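Local structure of ribonucleoside-diphosphate reductase subunit beta (Bacillus halodurans C-125, 2RCC) at residues A[20-25]-A[36-41]; A[56-61]-A[209-214]; A[80-85]-A[127-132]; A[113-118]-A[224-229]; A[248-253]-A[296-301]. The protein probably serves as the iron-binding small subunit of class I ribonucleotide reductase, the enzyme that converts ribonucleotides into the deoxyribonucleotides required for DNA synthesis. All blocks are in the same frame, centred on the assembly; numbering follows the deposited sequence. Where two conformers were deposited one is given.

Overall arrangement
The five contacts illustrate how an all-helical, ferritin-like subunit is held together at several levels. Interaction 1 comes first along the chain and closes loops that precede helix 41-50. Interactions 2 and 3 touch, their centres about 12 Å apart, and both segments of interaction 3 fall between those of interaction 2 in sequence. Helix 207-237 serves interactions 2 and 4, and helix 106-133 serves interactions 3 and 4; their segments alternate, which ties distant parts of the chain together. Interaction 4 lies nearest the middle and touches both interaction 1, through Trp40, and interaction 5, through Leu296. Interactions 2 and 3 lie close to the probable active-site tyrosine and interaction 4 beside probable iron ligands, whereas 1 and 5 pack loops farther from that site.

Interaction 1. Residues A[20-25]-A[36-41]; sequences TGILNG and VRFSWA
With chi1 of Arg37 at 178° and its chain extended from CG to NE, the guanidinium group is carried straight out to the backbone of 20-25, while chi1 of Phe38, -59°, swings its ring toward Ile22. Across to 20-25 the guanidinium meets only main chain: Arg37 NH1 lies 3.3 Å from Thr20 C, and Gly21 N stands 3.6 Å above one face of the guanidinium plane, displaced toward its rim. The flat group therefore rests on the peptide that joins Thr20 to Gly21. NH1 is hydrogen-bonded to Ser19 O, a bond that would help to set the rotation of the group. The aliphatic part of the same side chain has a second task, since Arg37 CG sits 3.9 Å above the centre of the Phe38 ring. Ile22 approaches that ring at its edge, near the ring plane, with Ile22 CG1 3.7 Å from Phe38 CZ and the two side chains crossing at about a right angle. Replacing Ile22 by an alanine would probably leave this edge of Phe38 without its apolar partner and let the ring turn more easily. Ile22 also packs on Leu108 of helix 106-133 and on Glu233 of helix 207-237. The arrangement is loop-on-loop packing laid over the helices of a ferritin-like fold, away from the iron site.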
# COMPACT_ATOMS: atom_id res chain seq x y z
N THR A 20 1.43 -2.96 21.38
CA THR A 20 0.69 -2.98 22.63
C THR A 20 -0.65 -2.24 22.53
O THR A 20 -1.34 -2.11 23.52
CB THR A 20 1.46 -2.30 23.76
OG1 THR A 20 1.61 -0.91 23.45
CG2 THR A 20 2.84 -2.96 23.96
N GLY A 21 -1.05 -1.77 21.35
CA GLY A 21 -2.32 -1.05 21.26
C GLY A 21 -2.48 -0.45 19.90
O GLY A 21 -1.51 -0.05 19.28
N ILE A 22 -3.71 -0.39 19.43
CA ILE A 22 -4.06 0.12 18.09
C ILE A 22 -3.86 1.64 17.96
O ILE A 22 -3.42 2.10 16.92
CB ILE A 22 -5.56 -0.25 17.72
CG1 ILE A 22 -5.74 -1.75 17.56
CG2 ILE A 22 -6.00 0.40 16.42
CD1 ILE A 22 -7.24 -2.13 17.44
N LEU A 23 -4.19 2.40 19.01
CA LEU A 23 -4.02 3.84 19.05
C LEU A 23 -3.28 4.20 20.32
O LEU A 23 -3.55 3.62 21.36
CB LEU A 23 -5.36 4.56 19.02
CG LEU A 23 -6.32 4.36 17.87
CD1 LEU A 23 -7.69 5.03 18.18
CD2 LEU A 23 -5.74 4.86 16.54
N ASN A 24 -2.35 5.15 20.25
CA ASN A 24 -1.53 5.51 21.39
C ASN A 24 -0.83 4.30 22.06
O ASN A 24 -0.60 4.31 23.25
CB ASN A 24 -2.35 6.37 22.40
CG ASN A 24 -2.48 7.82 21.96
OD1 ASN A 24 -1.76 8.27 21.06
ND2 ASN A 24 -3.35 8.56 22.64
N GLY A 25 -0.42 3.30 21.27
CA GLY A 25 0.32 2.16 21.80
C GLY A 25 1.79 2.34 21.53
O GLY A 25 2.24 3.40 21.08
N VAL A 36 2.92 -10.64 15.62
CA VAL A 36 2.00 -9.48 15.55
C VAL A 36 0.96 -9.56 16.66
O VAL A 36 0.77 -10.60 17.31
CB VAL A 36 1.36 -9.27 14.14
CG1 VAL A 36 2.48 -9.14 13.02
CG2 VAL A 36 0.39 -10.38 13.79
N ARG A 37 0.31 -8.43 16.92
CA ARG A 37 -0.66 -8.37 18.00
C ARG A 37 -1.92 -9.17 17.75
O ARG A 37 -2.42 -9.79 18.68
CB ARG A 37 -1.01 -6.92 18.27
CG ARG A 37 -2.03 -6.72 19.35
CD ARG A 37 -2.34 -5.27 19.52
NE ARG A 37 -3.29 -5.04 20.60
CZ ARG A 37 -2.99 -5.04 21.90
NH1 ARG A 37 -1.77 -5.30 22.34
NH2 ARG A 37 -3.95 -4.82 22.79
N PHE A 38 -2.45 -9.13 16.54
CA PHE A 38 -3.69 -9.84 16.18
C PHE A 38 -3.46 -11.07 15.31
O PHE A 38 -2.88 -10.99 14.21
CB PHE A 38 -4.62 -8.87 15.46
CG PHE A 38 -4.98 -7.67 16.29
CD1 PHE A 38 -5.74 -7.81 17.44
CD2 PHE A 38 -4.53 -6.41 15.94
CE1 PHE A 38 -6.04 -6.70 18.26
CE2 PHE A 38 -4.81 -5.31 16.74
CZ PHE A 38 -5.58 -5.46 17.90
N SER A 39 -3.96 -12.19 15.78
CA SER A 39 -3.82 -13.48 15.09
C SER A 39 -4.57 -13.56 13.75
O SER A 39 -4.32 -14.44 12.96
CB SER A 39 -4.21 -14.63 16.01
OG SER A 39 -5.56 -14.48 16.42
N TRP A 40 -5.48 -12.62 13.51
CA TRP A 40 -6.18 -12.51 12.24
C TRP A 40 -5.47 -11.64 11.18
O TRP A 40 -5.87 -11.69 10.01
CB TRP A 40 -7.61 -11.95 12.42
CG TRP A 40 -7.74 -10.73 13.22
CD1 TRP A 40 -8.06 -10.68 14.51
CD2 TRP A 40 -7.59 -9.35 12.79
NE1 TRP A 40 -8.12 -9.40 14.95
CE2 TRP A 40 -7.84 -8.55 13.92
CE3 TRP A 40 -7.23 -8.73 11.59
CZ2 TRP A 40 -7.75 -7.16 13.88
CZ3 TRP A 40 -7.16 -7.35 11.55
CH2 TRP A 40 -7.40 -6.57 12.69
N ALA A 41 -4.42 -10.90 11.57
CA ALA A 41 -3.77 -9.97 10.62
C ALA A 41 -3.01 -10.68 9.52
O ALA A 41 -3.16 -10.31 8.38
CB ALA A 41 -2.83 -8.95 11.33

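Interaction 2. Residues A[56-61]-A[209-214]; sequences FEINMS and TSTMIN
Two methionines, Met60 and Met212, both built as selenomethionine, carry much of this contact, one from each segment, yet each meets a different kind of partner. Met60 turns its methyl onto a hydroxyl: bends at chi2 (-70°) and chi3 (-58°) fold the chain back until Met60 CE lies 3.4 Å from Thr209 OG1. That oxygen has its polar partner in Asp63 OD2, so the methyl merely packs beside it. Met212 instead receives an aliphatic tip. Ile58 points at the helix, and its CD1 comes within 3.6 Å of Met212 CG and 3.8 Å of Met212 SE, with Thr211 CG2 more loosely alongside at 4.1 Å from the same Ile58 CD1. The loop is shaped by an Asx turn, in which Asn59 OD1 accepts from Ser61 N (2.9 Å, 164° at the hydrogen) just where Met60 serves as the N-cap of helix 61-66. The side chain of Met212 is about 6 Å from that of Tyr126, the probable active-site residue. Among the neighbours, helix 191-202 packs on helix 207-237 through Ser210 and Ile213, while helix 106-133 holds the loop, Tyr128 OH being hydrogen-bonded to Ile58 O; Phe56 reaches Tyr42 of the second subunit.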
# COMPACT_ATOMS: atom_id res chain seq x y z
N PHE A 56 -6.19 -5.64 -16.58
CA PHE A 56 -5.57 -6.04 -17.82
C PHE A 56 -5.76 -7.51 -18.17
O PHE A 56 -5.51 -7.88 -19.30
CB PHE A 56 -4.07 -5.65 -17.83
CG PHE A 56 -3.86 -4.17 -17.65
CD1 PHE A 56 -4.11 -3.29 -18.68
CD2 PHE A 56 -3.47 -3.65 -16.42
CE1 PHE A 56 -3.94 -1.90 -18.52
CE2 PHE A 56 -3.30 -2.28 -16.25
CZ PHE A 56 -3.53 -1.40 -17.31
N GLU A 57 -6.20 -8.33 -17.23
CA GLU A 57 -6.49 -9.73 -17.46
C GLU A 57 -7.94 -9.90 -18.00
O GLU A 57 -8.30 -11.00 -18.40
CB GLU A 57 -6.29 -10.53 -16.14
CG GLU A 57 -7.45 -10.47 -15.10
CD GLU A 57 -7.08 -10.97 -13.68
OE1 GLU A 57 -6.02 -10.58 -13.10
OE2 GLU A 57 -7.89 -11.75 -13.12
N ILE A 58 -8.74 -8.83 -18.04
CA ILE A 58 -10.15 -8.87 -18.46
C ILE A 58 -10.34 -8.24 -19.85
O ILE A 58 -10.06 -7.05 -20.05
CB ILE A 58 -11.02 -8.21 -17.40
CG1 ILE A 58 -11.00 -9.09 -16.14
CG2 ILE A 58 -12.46 -8.02 -17.91
CD1 ILE A 58 -11.61 -8.46 -14.96
N ASN A 59 -10.82 -9.04 -20.80
CA ASN A 59 -11.01 -8.57 -22.16
C ASN A 59 -12.41 -7.95 -22.29
O ASN A 59 -13.40 -8.63 -22.04
CB ASN A 59 -10.84 -9.74 -23.13
CG ASN A 59 -10.81 -9.29 -24.60
OD1 ASN A 59 -11.64 -8.52 -25.06
ND2 ASN A 59 -9.84 -9.81 -25.33
N MSE A 60 -12.47 -6.71 -22.76
CA MSE A 60 -13.72 -5.96 -22.87
C MSE A 60 -14.41 -5.96 -24.25
O MSE A 60 -15.41 -5.27 -24.42
CB MSE A 60 -13.47 -4.52 -22.40
CG MSE A 60 -13.24 -4.37 -20.88
SE MSE A 60 -14.81 -4.67 -19.90
CE MSE A 60 -15.96 -3.34 -20.65
N SER A 61 -13.89 -6.75 -25.20
CA SER A 61 -14.42 -6.77 -26.57
C SER A 61 -15.86 -7.12 -26.69
O SER A 61 -16.57 -6.47 -27.44
CB SER A 61 -13.66 -7.78 -27.42
OG SER A 61 -12.28 -7.56 -27.27
N THR A 209 -17.57 -6.54 -17.40
CA THR A 209 -17.71 -5.41 -16.47
C THR A 209 -18.15 -5.90 -15.09
O THR A 209 -17.57 -5.54 -14.09
CB THR A 209 -18.73 -4.39 -16.99
OG1 THR A 209 -18.31 -3.86 -18.25
CG2 THR A 209 -18.96 -3.27 -15.94
N SER A 210 -19.19 -6.74 -15.06
CA SER A 210 -19.69 -7.34 -13.84
C SER A 210 -18.63 -8.16 -13.05
O SER A 210 -18.61 -8.16 -11.81
CB SER A 210 -20.88 -8.22 -14.20
OG SER A 210 -21.36 -8.85 -13.05
N THR A 211 -17.80 -8.88 -13.79
CA THR A 211 -16.68 -9.62 -13.25
C THR A 211 -15.70 -8.70 -12.51
O THR A 211 -15.32 -8.99 -11.37
CB THR A 211 -15.88 -10.34 -14.34
OG1 THR A 211 -16.70 -11.34 -14.99
CG2 THR A 211 -14.64 -10.98 -13.74
N MSE A 212 -15.37 -7.56 -13.11
CA MSE A 212 -14.43 -6.62 -12.48
C MSE A 212 -15.07 -5.97 -11.25
O MSE A 212 -14.42 -5.82 -10.22
CB MSE A 212 -13.94 -5.58 -13.48
CG MSE A 212 -12.38 -5.30 -13.41
SE MSE A 212 -11.98 -4.68 -15.11
CE MSE A 212 -12.99 -3.06 -14.78
N ILE A 213 -16.34 -5.61 -11.37
CA ILE A 213 -17.13 -5.11 -10.24
C ILE A 213 -17.12 -6.12 -9.08
O ILE A 213 -16.98 -5.75 -7.91
CB ILE A 213 -18.61 -4.81 -10.62
CG1 ILE A 213 -18.70 -3.65 -11.62
CG2 ILE A 213 -19.45 -4.47 -9.40
CD1 ILE A 213 -18.27 -2.28 -11.08
N ASN A 214 -17.27 -7.40 -9.40
CA ASN A 214 -17.28 -8.45 -8.42
C ASN A 214 -15.91 -8.62 -7.77
O ASN A 214 -15.85 -8.86 -6.57
CB ASN A 214 -17.75 -9.75 -9.05
CG ASN A 214 -18.21 -10.78 -8.03
OD1 ASN A 214 -17.73 -11.90 -8.04
ND2 ASN A 214 -19.11 -10.38 -7.13

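Interaction 3. Residues A[80-85]-A[127-132]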
# COMPACT_ATOMS: atom_id res chain seq x y z
N LYS A 80 -23.53 6.76 -16.51
CA LYS A 80 -23.62 7.58 -15.30
C LYS A 80 -22.96 6.92 -14.11
O LYS A 80 -22.18 7.56 -13.41
CB LYS A 80 -25.06 7.92 -14.95
CG LYS A 80 -25.69 8.95 -15.83
CD LYS A 80 -27.18 8.99 -15.65
CE LYS A 80 -27.83 9.93 -16.67
NZ LYS A 80 -27.54 11.37 -16.44
N ILE A 81 -23.21 5.63 -13.92
CA ILE A 81 -22.66 4.90 -12.78
C ILE A 81 -21.14 4.63 -12.93
O ILE A 81 -20.37 4.96 -12.02
CB ILE A 81 -23.45 3.60 -12.49
CG1 ILE A 81 -24.91 3.91 -12.12
CG2 ILE A 81 -22.83 2.84 -11.33
CD1 ILE A 81 -25.82 2.68 -12.28
N ILE A 82 -20.72 4.06 -14.06
CA ILE A 82 -19.29 3.80 -14.28
C ILE A 82 -18.52 5.14 -14.31
O ILE A 82 -17.45 5.21 -13.72
CB ILE A 82 -19.00 2.89 -15.53
CG1 ILE A 82 -17.71 2.12 -15.31
CG2 ILE A 82 -19.05 3.65 -16.90
CD1 ILE A 82 -17.89 0.97 -14.25
N GLY A 83 -19.11 6.17 -14.95
CA GLY A 83 -18.55 7.53 -15.00
C GLY A 83 -18.32 8.13 -13.62
O GLY A 83 -17.25 8.68 -13.35
N LEU A 84 -19.31 8.00 -12.73
CA LEU A 84 -19.21 8.50 -11.36
C LEU A 84 -18.11 7.75 -10.60
O LEU A 84 -17.29 8.37 -9.92
CB LEU A 84 -20.52 8.32 -10.59
CG LEU A 84 -20.53 8.88 -9.16
CD1 LEU A 84 -20.10 10.35 -9.12
CD2 LEU A 84 -21.86 8.69 -8.55
N LEU A 85 -18.15 6.42 -10.70
CA LEU A 85 -17.13 5.57 -10.06
C LEU A 85 -15.71 5.94 -10.54
O LEU A 85 -14.80 6.01 -9.71
CB LEU A 85 -17.42 4.08 -10.29
CG LEU A 85 -18.65 3.56 -9.52
CD1 LEU A 85 -19.05 2.17 -10.01
CD2 LEU A 85 -18.39 3.54 -8.03
N SER A 127 -11.94 3.41 -14.96
CA SER A 127 -11.50 4.09 -16.18
C SER A 127 -11.34 3.15 -17.34
O SER A 127 -11.66 3.50 -18.45
CB SER A 127 -10.16 4.81 -15.98
OG SER A 127 -10.35 5.85 -15.05
N TYR A 128 -10.77 1.99 -17.08
CA TYR A 128 -10.56 0.95 -18.09
C TYR A 128 -11.88 0.48 -18.76
O TYR A 128 -11.94 0.27 -19.98
CB TYR A 128 -9.82 -0.20 -17.41
CG TYR A 128 -9.47 -1.42 -18.23
CD1 TYR A 128 -8.19 -1.57 -18.80
CD2 TYR A 128 -10.36 -2.47 -18.35
CE1 TYR A 128 -7.86 -2.72 -19.52
CE2 TYR A 128 -10.05 -3.62 -19.08
CZ TYR A 128 -8.80 -3.74 -19.65
OH TYR A 128 -8.49 -4.91 -20.35
N VAL A 129 -12.92 0.30 -17.95
CA VAL A 129 -14.24 -0.06 -18.44
C VAL A 129 -14.78 1.11 -19.30
O VAL A 129 -15.16 0.91 -20.45
CB VAL A 129 -15.23 -0.40 -17.29
CG1 VAL A 129 -16.68 -0.52 -17.79
CG2 VAL A 129 -14.81 -1.67 -16.56
N LEU A 130 -14.77 2.32 -18.76
CA LEU A 130 -15.30 3.48 -19.48
C LEU A 130 -14.56 3.73 -20.83
O LEU A 130 -15.20 3.89 -21.88
CB LEU A 130 -15.28 4.69 -18.55
CG LEU A 130 -16.00 5.96 -18.99
CD1 LEU A 130 -17.47 5.69 -19.23
CD2 LEU A 130 -15.80 7.08 -17.98
N SER A 131 -13.23 3.63 -20.83
CA SER A 131 -12.43 3.86 -22.02
C SER A 131 -12.55 2.73 -23.06
O SER A 131 -12.20 2.93 -24.21
CB SER A 131 -10.96 4.10 -21.67
OG SER A 131 -10.41 2.96 -21.06
N SER A 132 -13.04 1.56 -22.66
CA SER A 132 -13.27 0.44 -23.61
C SER A 132 -14.61 0.60 -24.37
O SER A 132 -14.84 -0.06 -25.39
CB SER A 132 -13.32 -0.91 -22.87
OG SER A 132 -12.15 -1.14 -22.11
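Helix segments 80-85 and 127-132 run in roughly opposed directions, with a signed crossing angle of -135°, a closest axis approach of 9.2 Å, and the CA atoms of Ile82 and Leu130 6.6 Å apart. Ile82 is the side chain on which the contact turns, for it divides its branches between two successive residues of the facing helix. With chi1 at -152°, CG1 is anti to the backbone N and CG2 is left in the crowded position between N and the carbonyl carbon. The CG1 branch crosses Val129 at about a right angle, Ile82 CG1 resting 3.8 Å from Val129 CG1, with the terminal CD1 of Ile82 at 4.0 Å from the same methyl. On the other branch, Ile82 CG2 meets Leu130 CD1 at 3.5 Å, tighter than ordinary van der Waals contact, as the two side chains slide past each other in opposite directions. The second methyl of the leucine lies against bare backbone: Leu130 CD2 is 4.1 Å from Gly83 CA. Were Ile82 an alanine, Val129 CG1 and Leu130 CD1 would probably lose their shared partner, and a gap would be likely to open close to the probable active-site tyrosine, Tyr126, whose side chain is about 4 Å from that of Ile82. The contact is a purely apolar helix-helix interface, closed in by three further helices: 191-202 sends Phe197 onto Ile82, 136-147 brings Gln139 and Phe143 to Leu130, and 207-237 packs Thr209 against Val129.

Interaction 4. Residues A[113-118]-A[224-229]; sequences SVLSFQ and VYLFTN
The hydrogen bond from Thr228 N to Val224 O, 2.9 Å long, holds the helical turn from which Leu226 and Phe227 reach across to Leu115. This is an interface made by side-chain length, because the nearest CA atoms, those of Leu115 and Leu226, are 9.9 Å apart. Leu115 bridges that distance with a fork. One prong, Leu115 CD1, lies 3.9 Å from Leu226 CD2, the two leucines meeting at a slant. The other, Leu115 CD2, comes to 3.5 Å from Phe227 CZ and 4.0 Å from Phe227 CE2, approaching the outer end of the ring obliquely as the two side chains advance from opposite directions. The first torsion of Phe227, chi1 -61°, sets CG beside the backbone N and helps to direct the ring toward Leu115; in Leu226 CG lies anti to the backbone N (chi1 177°), which presents CD2 to the other prong. The packing lies beside the probable iron site: the side chain of Leu115 is about 4 Å from that of His223, and Gln118 OE1 is hydrogen-bonded to His223 NE2. Helix 172-187 presses Asp182, Val183 and Glu186 onto Phe227, while Met48 of helix 41-50 touches Leu115. Helix 106-133 also faces the second subunit, where Phe117 stacks on Phe117 of that chain, so the contact joins the dimer-facing helix to helix 207-237 within the ferritin-like bundle.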
# COMPACT_ATOMS: atom_id res chain seq x y z
N SER A 113 -1.61 0.04 3.66
CA SER A 113 -0.87 0.20 2.42
C SER A 113 -1.45 -0.71 1.32
O SER A 113 -1.64 -0.27 0.19
CB SER A 113 0.64 -0.05 2.64
OG SER A 113 1.34 -0.05 1.44
N VAL A 114 -1.71 -1.97 1.65
CA VAL A 114 -2.30 -2.92 0.71
C VAL A 114 -3.69 -2.38 0.30
O VAL A 114 -3.98 -2.35 -0.88
CB VAL A 114 -2.42 -4.36 1.30
CG1 VAL A 114 -3.15 -5.29 0.32
CG2 VAL A 114 -1.05 -4.90 1.74
N LEU A 115 -4.48 -1.83 1.22
CA LEU A 115 -5.82 -1.28 0.88
C LEU A 115 -5.73 -0.12 -0.10
O LEU A 115 -6.53 -0.00 -1.04
CB LEU A 115 -6.63 -0.75 2.11
CG LEU A 115 -7.63 -1.71 2.73
CD1 LEU A 115 -6.93 -2.93 3.29
CD2 LEU A 115 -8.52 -1.07 3.79
N SER A 116 -4.80 0.79 0.17
CA SER A 116 -4.62 1.98 -0.65
C SER A 116 -4.28 1.61 -2.11
O SER A 116 -4.81 2.19 -3.06
CB SER A 116 -3.52 2.83 -0.06
OG SER A 116 -3.54 4.10 -0.70
N PHE A 117 -3.35 0.69 -2.25
CA PHE A 117 -2.99 0.11 -3.53
C PHE A 117 -4.22 -0.51 -4.27
O PHE A 117 -4.46 -0.25 -5.46
CB PHE A 117 -1.88 -0.90 -3.33
CG PHE A 117 -1.70 -1.82 -4.47
CD1 PHE A 117 -1.18 -1.36 -5.67
CD2 PHE A 117 -2.16 -3.11 -4.39
CE1 PHE A 117 -1.09 -2.20 -6.78
CE2 PHE A 117 -2.05 -3.95 -5.47
CZ PHE A 117 -1.51 -3.49 -6.67
N GLN A 118 -4.99 -1.31 -3.55
CA GLN A 118 -6.22 -1.91 -4.10
C GLN A 118 -7.15 -0.80 -4.59
O GLN A 118 -7.70 -0.91 -5.67
CB GLN A 118 -6.93 -2.83 -3.08
CG GLN A 118 -6.11 -4.13 -2.80
CD GLN A 118 -6.89 -5.20 -2.04
OE1 GLN A 118 -7.79 -4.90 -1.30
NE2 GLN A 118 -6.49 -6.45 -2.21
N VAL A 224 -13.92 -4.30 4.73
CA VAL A 224 -14.94 -4.21 5.80
C VAL A 224 -14.59 -5.12 6.98
O VAL A 224 -14.76 -4.74 8.11
CB VAL A 224 -16.37 -4.58 5.29
CG1 VAL A 224 -17.36 -4.63 6.45
CG2 VAL A 224 -16.84 -3.58 4.23
N TYR A 225 -14.10 -6.34 6.71
CA TYR A 225 -13.66 -7.24 7.75
C TYR A 225 -12.55 -6.57 8.60
O TYR A 225 -12.63 -6.59 9.82
CB TYR A 225 -13.20 -8.57 7.13
CG TYR A 225 -12.54 -9.55 8.06
CD1 TYR A 225 -13.29 -10.42 8.86
CD2 TYR A 225 -11.16 -9.63 8.13
CE1 TYR A 225 -12.67 -11.31 9.71
CE2 TYR A 225 -10.55 -10.50 8.97
CZ TYR A 225 -11.29 -11.33 9.75
OH TYR A 225 -10.60 -12.20 10.55
N LEU A 226 -11.58 -5.93 7.95
CA LEU A 226 -10.52 -5.22 8.65
C LEU A 226 -11.09 -4.10 9.54
O LEU A 226 -10.78 -4.00 10.74
CB LEU A 226 -9.52 -4.62 7.67
CG LEU A 226 -8.36 -3.78 8.26
CD1 LEU A 226 -7.57 -4.55 9.28
CD2 LEU A 226 -7.50 -3.24 7.14
N PHE A 227 -11.89 -3.24 8.93
CA PHE A 227 -12.47 -2.11 9.69
C PHE A 227 -13.38 -2.53 10.84
O PHE A 227 -13.36 -1.91 11.90
CB PHE A 227 -13.20 -1.15 8.76
CG PHE A 227 -12.33 -0.51 7.70
CD1 PHE A 227 -11.15 0.15 8.05
CD2 PHE A 227 -12.75 -0.47 6.34
CE1 PHE A 227 -10.37 0.77 7.07
CE2 PHE A 227 -11.97 0.14 5.38
CZ PHE A 227 -10.79 0.74 5.73
N THR A 228 -14.21 -3.55 10.65
CA THR A 228 -15.08 -4.02 11.73
C THR A 228 -14.30 -4.68 12.87
O THR A 228 -14.67 -4.55 14.06
CB THR A 228 -16.27 -4.90 11.20
OG1 THR A 228 -15.78 -6.08 10.60
CG2 THR A 228 -17.08 -4.15 10.20
N ASN A 229 -13.22 -5.37 12.54
CA ASN A 229 -12.32 -5.93 13.54
C ASN A 229 -11.67 -4.81 14.35
O ASN A 229 -11.66 -4.88 15.57
CB ASN A 229 -11.22 -6.80 12.91
CG ASN A 229 -11.67 -8.23 12.58
OD1 ASN A 229 -12.77 -8.63 12.84
ND2 ASN A 229 -10.76 -9.00 12.02

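Interaction 5. Residues A[248-253]-A[296-301]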
# COMPACT_ATOMS: atom_id res chain seq x y z
N THR A 248 -26.10 4.22 19.46
CA THR A 248 -26.95 5.23 18.81
C THR A 248 -26.24 5.86 17.61
O THR A 248 -26.83 5.98 16.54
CB THR A 248 -27.39 6.32 19.80
OG1 THR A 248 -28.16 5.72 20.83
CG2 THR A 248 -28.26 7.37 19.10
N PHE A 249 -24.99 6.27 17.79
CA PHE A 249 -24.16 6.78 16.68
C PHE A 249 -24.10 5.84 15.45
O PHE A 249 -24.30 6.27 14.29
CB PHE A 249 -22.73 7.09 17.14
CG PHE A 249 -21.82 7.51 16.00
CD1 PHE A 249 -21.82 8.82 15.57
CD2 PHE A 249 -21.00 6.59 15.35
CE1 PHE A 249 -21.03 9.23 14.52
CE2 PHE A 249 -20.20 6.99 14.28
CZ PHE A 249 -20.21 8.31 13.87
N VAL A 250 -23.80 4.57 15.68
CA VAL A 250 -23.72 3.57 14.62
C VAL A 250 -25.09 3.38 13.94
O VAL A 250 -25.18 3.39 12.72
CB VAL A 250 -23.15 2.24 15.15
CG1 VAL A 250 -23.23 1.12 14.09
CG2 VAL A 250 -21.72 2.44 15.58
N LYS A 251 -26.14 3.27 14.74
CA LYS A 251 -27.49 3.07 14.19
C LYS A 251 -27.89 4.29 13.33
O LYS A 251 -28.26 4.14 12.19
CB LYS A 251 -28.50 2.78 15.33
CG LYS A 251 -29.72 2.00 14.88
CD LYS A 251 -30.65 1.58 16.03
CE LYS A 251 -31.39 2.76 16.66
NZ LYS A 251 -32.55 2.32 17.50
N THR A 252 -27.75 5.48 13.89
CA THR A 252 -28.06 6.72 13.19
C THR A 252 -27.26 6.93 11.90
O THR A 252 -27.83 7.30 10.85
CB THR A 252 -27.82 7.90 14.15
OG1 THR A 252 -28.77 7.82 15.21
CG2 THR A 252 -27.99 9.24 13.44
N THR A 253 -25.96 6.69 11.98
CA THR A 253 -25.06 6.86 10.83
C THR A 253 -25.38 5.86 9.72
O THR A 253 -25.45 6.26 8.55
CB THR A 253 -23.59 6.83 11.28
OG1 THR A 253 -23.43 7.79 12.33
CG2 THR A 253 -22.65 7.16 10.12
N LEU A 296 -20.42 -5.05 13.11
CA LEU A 296 -19.86 -4.16 14.14
C LEU A 296 -20.23 -4.57 15.60
O LEU A 296 -19.80 -3.92 16.56
CB LEU A 296 -20.32 -2.73 13.87
CG LEU A 296 -19.75 -2.05 12.61
CD1 LEU A 296 -20.57 -0.82 12.17
CD2 LEU A 296 -18.34 -1.66 12.86
N GLY A 297 -21.01 -5.64 15.76
CA GLY A 297 -21.48 -6.10 17.06
C GLY A 297 -22.57 -5.20 17.59
O GLY A 297 -22.84 -5.22 18.80
N MSE A 298 -23.26 -4.48 16.69
CA MSE A 298 -24.32 -3.52 17.02
C MSE A 298 -25.69 -4.04 16.69
O MSE A 298 -25.82 -5.06 16.02
CB MSE A 298 -24.08 -2.21 16.25
CG MSE A 298 -22.86 -1.49 16.73
SE MSE A 298 -23.36 -0.98 18.50
CE MSE A 298 -21.61 -0.62 19.27
N GLU A 299 -26.73 -3.37 17.18
CA GLU A 299 -28.13 -3.78 16.93
C GLU A 299 -28.58 -3.31 15.53
O GLU A 299 -28.18 -2.23 15.08
CB GLU A 299 -29.10 -3.27 18.02
N LYS A 300 -29.40 -4.12 14.87
CA LYS A 300 -29.89 -3.84 13.52
C LYS A 300 -30.76 -2.59 13.48
O LYS A 300 -31.72 -2.53 14.22
CB LYS A 300 -30.74 -5.01 13.01
CG LYS A 300 -29.98 -6.28 12.78
CD LYS A 300 -30.88 -7.34 12.22
CE LYS A 300 -30.09 -8.60 11.88
NZ LYS A 300 -30.96 -9.72 11.43
N PRO A 301 -30.43 -1.58 12.63
CA PRO A 301 -31.35 -0.43 12.55
C PRO A 301 -32.76 -0.76 12.01
O PRO A 301 -33.72 -0.07 12.37
CB PRO A 301 -30.63 0.55 11.61
CG PRO A 301 -29.53 -0.22 10.95
CD PRO A 301 -29.23 -1.41 11.78
O HOH W 1 -33.52 -0.49 16.31
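From CB outward, Val250 meets first Met298 and then Leu296. Its CB lies 4.1 Å from Met298 CG, and CG1, anti to the backbone N at chi1 172°, has two partners: Val250 CG1 is 3.7 Å from Met298 CG and 3.8 Å from Leu296 CD1. Thus one methyl touches two side chains, and the valine side chain as a whole crosses Met298 at about a right angle and Leu296 at a slant. Met298, built as selenomethionine, was modelled in two conformers, one of which is described. The turn that lets both Leu296 and Met298 face helix 244-268 is a Schellman motif: Gly297, with a phi of 74°, is the first residue to leave helix 278-295, and the chain then runs on as a loop over helix 244-268. Phe231 of helix 207-237 also touches Val250, Leu296 and Met298, adding a third member of the bundle. Within 248-253, Phe249 O is gripped by Thr253 N and by Thr253 OG1, which come from opposite faces of the carbonyl plane, the hydroxyl at 2.6 Å. Farther along the loop, Pro301 meets Lys251 of the helix, the two side chains sliding past each other in opposite directions with Lys251 CG 3.7 Å from Pro301 CB. Lys251 was also deposited in two conformers; in the one described, a tentative link runs from NZ through a water to Lys300 O, the second bond weak.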